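Local coordinates for protein putative arsenate reductase (PDB 3FZ4) that probably acts as a thioredoxin-fold oxidoreductase of the ArsC family, possibly reducing arsenate, at residues L5-Y10 / P98-E103. The protein carries 1 engineered substitution. Sequence-based numbering, arbitrary orientation. Where two conformers were deposited one is given.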
ATOM      1  N   LEU A   5      -5.079 -12.697  -3.895  1.00 15.95           N
ATOM      2  CA  LEU A   5      -4.045 -11.667  -3.645  1.00 12.07           C
ATOM      3  C   LEU A   5      -4.070 -10.560  -4.668  1.00 10.52           C
ATOM      4  O   LEU A   5      -4.103 -10.793  -5.893  1.00 12.14           O
ATOM      5  CB  LEU A   5      -2.621 -12.228  -3.608  1.00 12.05           C
ATOM      6  CG  LEU A   5      -2.280 -13.247  -2.534  1.00 11.89           C
ATOM      7  CD1 LEU A   5      -0.880 -13.713  -2.742  1.00 15.50           C
ATOM      8  CD2 LEU A   5      -2.409 -12.651  -1.137  1.00 13.39           C
ATOM      9  N   THR A   6      -4.070  -9.334  -4.148  1.00  9.39           N
ATOM     10  CA  THR A   6      -3.924  -8.124  -4.960  1.00  8.96           C
ATOM     11  C   THR A   6      -2.575  -7.471  -4.589  1.00  7.85           C
ATOM     12  O   THR A   6      -2.255  -7.339  -3.396  1.00  8.88           O
ATOM     13  CB  THR A   6      -5.085  -7.156  -4.729  1.00 10.45           C
ATOM     14  OG1 THR A   6      -6.297  -7.877  -4.980  1.00 15.93           O
ATOM     15  CG2 THR A   6      -4.995  -5.994  -5.624  1.00 14.78           C
ATOM     16  N   PHE A   7      -1.789  -7.150  -5.608  1.00  7.85           N
ATOM     17  CA  PHE A   7      -0.437  -6.614  -5.449  1.00  7.89           C
ATOM     18  C   PHE A   7      -0.407  -5.222  -6.073  1.00  7.71           C
ATOM     19  O   PHE A   7      -0.544  -5.090  -7.287  1.00  9.30           O
ATOM     20  CB  PHE A   7       0.553  -7.565  -6.139  1.00  7.92           C
ATOM     21  CG  PHE A   7       1.971  -7.092  -6.131  1.00  8.12           C
ATOM     22  CD1 PHE A   7       2.694  -6.990  -4.926  1.00  8.26           C
ATOM     23  CD2 PHE A   7       2.592  -6.755  -7.344  1.00  9.36           C
ATOM     24  CE1 PHE A   7       4.040  -6.573  -4.960  1.00  8.25           C
ATOM     25  CE2 PHE A   7       3.936  -6.349  -7.374  1.00 11.01           C
ATOM     26  CZ  PHE A   7       4.648  -6.224  -6.185  1.00  9.39           C
ATOM     27  N   TYR A   8      -0.280  -4.201  -5.233  1.00  7.66           N
ATOM     28  CA  TYR A   8      -0.222  -2.826  -5.726  1.00  9.25           C
ATOM     29  C   TYR A   8       1.226  -2.408  -5.918  1.00  9.20           C
ATOM     30  O   TYR A   8       2.047  -2.541  -5.002  1.00 10.21           O
ATOM     31  CB  TYR A   8      -0.889  -1.880  -4.750  1.00  9.44           C
ATOM     32  CG  TYR A   8      -2.374  -1.945  -4.770  1.00 10.26           C
ATOM     33  CD1 TYR A   8      -3.078  -1.152  -5.656  1.00 12.61           C
ATOM     34  CD2 TYR A   8      -3.086  -2.766  -3.894  1.00 12.16           C
ATOM     35  CE1 TYR A   8      -4.458  -1.205  -5.725  1.00 15.52           C
ATOM     36  CE2 TYR A   8      -4.494  -2.791  -3.926  1.00 14.08           C
ATOM     37  CZ  TYR A   8      -5.154  -2.005  -4.863  1.00 12.77           C
ATOM     38  OH  TYR A   8      -6.543  -2.026  -4.939  1.00 18.76           O
ATOM     39  N   GLU A   9       1.546  -1.900  -7.103  1.00  9.36           N
ATOM     40  CA  GLU A   9       2.939  -1.646  -7.491  1.00 10.76           C
ATOM     41  C   GLU A   9       3.002  -0.410  -8.374  1.00 10.89           C
ATOM     42  O   GLU A   9       1.986   0.189  -8.697  1.00 11.03           O
ATOM     43  CB  GLU A   9       3.522  -2.862  -8.231  1.00 12.68           C
ATOM     44  CG  GLU A   9       2.738  -3.221  -9.493  1.00 14.20           C
ATOM     45  CD  GLU A   9       3.503  -4.130 -10.416  1.00 17.09           C
ATOM     46  OE1 GLU A   9       4.730  -4.193 -10.279  1.00 21.45           O
ATOM     47  OE2 GLU A   9       2.873  -4.772 -11.252  1.00 21.02           O
ATOM     48  N   TYR A  10       4.207  -0.052  -8.786  1.00 12.50           N
ATOM     49  CA  TYR A  10       4.450   1.087  -9.672  1.00 13.42           C
ATOM     50  C   TYR A  10       5.716   0.774 -10.480  1.00 15.66           C
ATOM     51  O   TYR A  10       6.603   0.127  -9.954  1.00 15.00           O
ATOM     52  CB  TYR A  10       4.618   2.330  -8.789  1.00 13.84           C
ATOM     53  CG  TYR A  10       4.713   3.606  -9.572  1.00 13.12           C
ATOM     54  CD1 TYR A  10       3.634   4.082 -10.328  1.00 14.31           C
ATOM     55  CD2 TYR A  10       5.879   4.366  -9.532  1.00 14.53           C
ATOM     56  CE1 TYR A  10       3.746   5.281 -11.084  1.00 16.54           C
ATOM     57  CE2 TYR A  10       5.988   5.564 -10.247  1.00 15.41           C
ATOM     58  CZ  TYR A  10       4.924   6.007 -11.013  1.00 15.46           C
ATOM     59  OH  TYR A  10       5.051   7.182 -11.726  1.00 18.71           O
ATOM     60  N   PRO A  98       5.383  -1.529  -2.201  1.00  8.37           N
ATOM     61  CA  PRO A  98       4.172  -2.243  -2.616  1.00  8.31           C
ATOM     62  C   PRO A  98       3.184  -2.482  -1.486  1.00  7.93           C
ATOM     63  O   PRO A  98       3.514  -2.325  -0.297  1.00  9.15           O
ATOM     64  CB  PRO A  98       4.707  -3.576  -3.120  1.00  9.95           C
ATOM     65  CG  PRO A  98       5.988  -3.778  -2.329  1.00  9.32           C
ATOM     66  CD  PRO A  98       6.569  -2.398  -2.147  1.00  8.92           C
ATOM     67  N   LEU A  99       1.967  -2.878  -1.856  1.00  8.20           N
ATOM     68  CA  LEU A  99       0.996  -3.391  -0.893  1.00  7.60           C
ATOM     69  C   LEU A  99       0.571  -4.762  -1.358  1.00  7.25           C
ATOM     70  O   LEU A  99       0.414  -5.000  -2.560  1.00  8.83           O
ATOM     71  CB  LEU A  99      -0.271  -2.557  -0.858  1.00 10.18           C
ATOM     72  CG  LEU A  99      -0.135  -1.073  -0.600  1.00 11.22           C
ATOM     73  CD1 LEU A  99      -1.505  -0.398  -0.796  1.00 12.53           C
ATOM     74  CD2 LEU A  99       0.405  -0.813   0.805  1.00 12.51           C
ATOM     75  N   LEU A 100       0.445  -5.675  -0.402  1.00  7.04           N
ATOM     76  CA  LEU A 100      -0.128  -6.990  -0.654  1.00  7.19           C
ATOM     77  C   LEU A 100      -1.404  -7.127   0.149  1.00  7.46           C
ATOM     78  O   LEU A 100      -1.420  -6.859   1.347  1.00  7.90           O
ATOM     79  CB  LEU A 100       0.888  -8.087  -0.328  1.00  7.40           C
ATOM     80  CG  LEU A 100       0.517  -9.485  -0.822  1.00  8.53           C
ATOM     81  CD1 LEU A 100       0.578  -9.549  -2.328  1.00  9.56           C
ATOM     82  CD2 LEU A 100       1.420 -10.535  -0.197  1.00  9.87           C
ATOM     83  N   VAL A 101      -2.477  -7.481  -0.547  1.00  7.93           N
ATOM     84  CA  VAL A 101      -3.837  -7.478  -0.019  1.00  8.82           C
ATOM     85  C   VAL A 101      -4.425  -8.848  -0.287  1.00  8.97           C
ATOM     86  O   VAL A 101      -4.268  -9.378  -1.375  1.00 10.06           O
ATOM     87  CB  VAL A 101      -4.647  -6.358  -0.684  1.00  9.38           C
ATOM     88  CG1 VAL A 101      -6.088  -6.319  -0.170  1.00 11.12           C
ATOM     89  CG2 VAL A 101      -3.972  -5.006  -0.477  1.00 11.69           C
ATOM     90  N   LYS A 102      -5.105  -9.418   0.707  1.00 10.25           N
ATOM     91  CA  LYS A 102      -5.724 -10.741   0.550  0.50 11.20           C
ATOM     92  C   LYS A 102      -7.199 -10.615   0.852  1.00 11.24           C
ATOM     93  O   LYS A 102      -7.583 -10.253   1.960  1.00 11.93           O
ATOM     94  CB  LYS A 102      -5.090 -11.801   1.460  0.50 11.68           C
ATOM     95  CG  LYS A 102      -5.518 -13.234   1.116  0.50 13.73           C
ATOM     96  CD  LYS A 102      -4.733 -14.261   1.935  0.50 16.95           C
ATOM     97  CE  LYS A 102      -5.043 -14.130   3.442  0.50 18.52           C
ATOM     98  NZ  LYS A 102      -4.508 -15.263   4.266  0.50 21.27           N
ATOM     99  N   GLU A 103      -8.022 -10.891  -0.156  1.00 12.16           N
ATOM    100  CA  GLU A 103      -9.481 -10.777  -0.007  1.00 14.35           C
ATOM    101  C   GLU A 103      -9.865  -9.440   0.638  1.00 13.88           C
ATOM    102  O   GLU A 103     -10.677  -9.365   1.552  1.00 15.77           O
ATOM    103  CB  GLU A 103     -10.083 -11.973   0.750  1.00 16.68           C
ATOM    104  CG  GLU A 103      -9.746 -13.287   0.051  1.00 22.77           C
ATOM    105  CD  GLU A 103     -10.346 -14.544   0.671  1.00 27.63           C
ATOM    106  OE1 GLU A 103     -10.347 -14.697   1.910  1.00 30.87           O
ATOM    107  OE2 GLU A 103     -10.788 -15.401  -0.112  1.00 31.03           O
TER
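Strands 5-9 and 99-102 form the central antiparallel pair of the thioredoxin-fold sheet, their axes inclined at 162°, with hydrogen-bonded pairs Thr6-Val101 and Tyr8-Leu99 alternating with the non-hydrogen-bonded pairs Leu5-Lys102 and Phe7-Leu100. Each hydrogen-bonded pair closes a two-bond ring: Thr6 N reaches Val101 O at 2.8 Å, nearly straight at 169°, and Val101 N returns to Thr6 O. Beyond it, Tyr8 N meets Leu99 O at 2.9 Å, while the longer bond from Leu99 N to Tyr8 O, 3.2 Å, uses a carbonyl lone pair. The CA of Pro98, the cis-proline characteristic of the thioredoxin fold, makes a strongly bent C-H...O contact, 3.2 Å, with that same Tyr8 O.

On the sheet face of Phe7 and Leu100, with CG anti to the Phe7 backbone N (chi1 176°), the ring runs alongside Pro98, CE1 lying 3.6 Å from Pro98 CB. Further along this face, Leu5 CD2 packs 3.8 Å from Lys102 CB, against the aliphatic start of that lysine. On the reverse face Val101 CG2 comes to the edge of the Tyr8 ring, 4.1 Å from CE2, while Tyr8 CB and Leu99 CB abut.

Strand 30-34 continues the sheet beyond 5-9, and 105-109 beyond 99-102. Phe7 packs against helix 14-26, on Ala19 and Leu23, while Pro98 touches Thr15, in that helix's first turn between disulfide-linked Cys13 and Cys16.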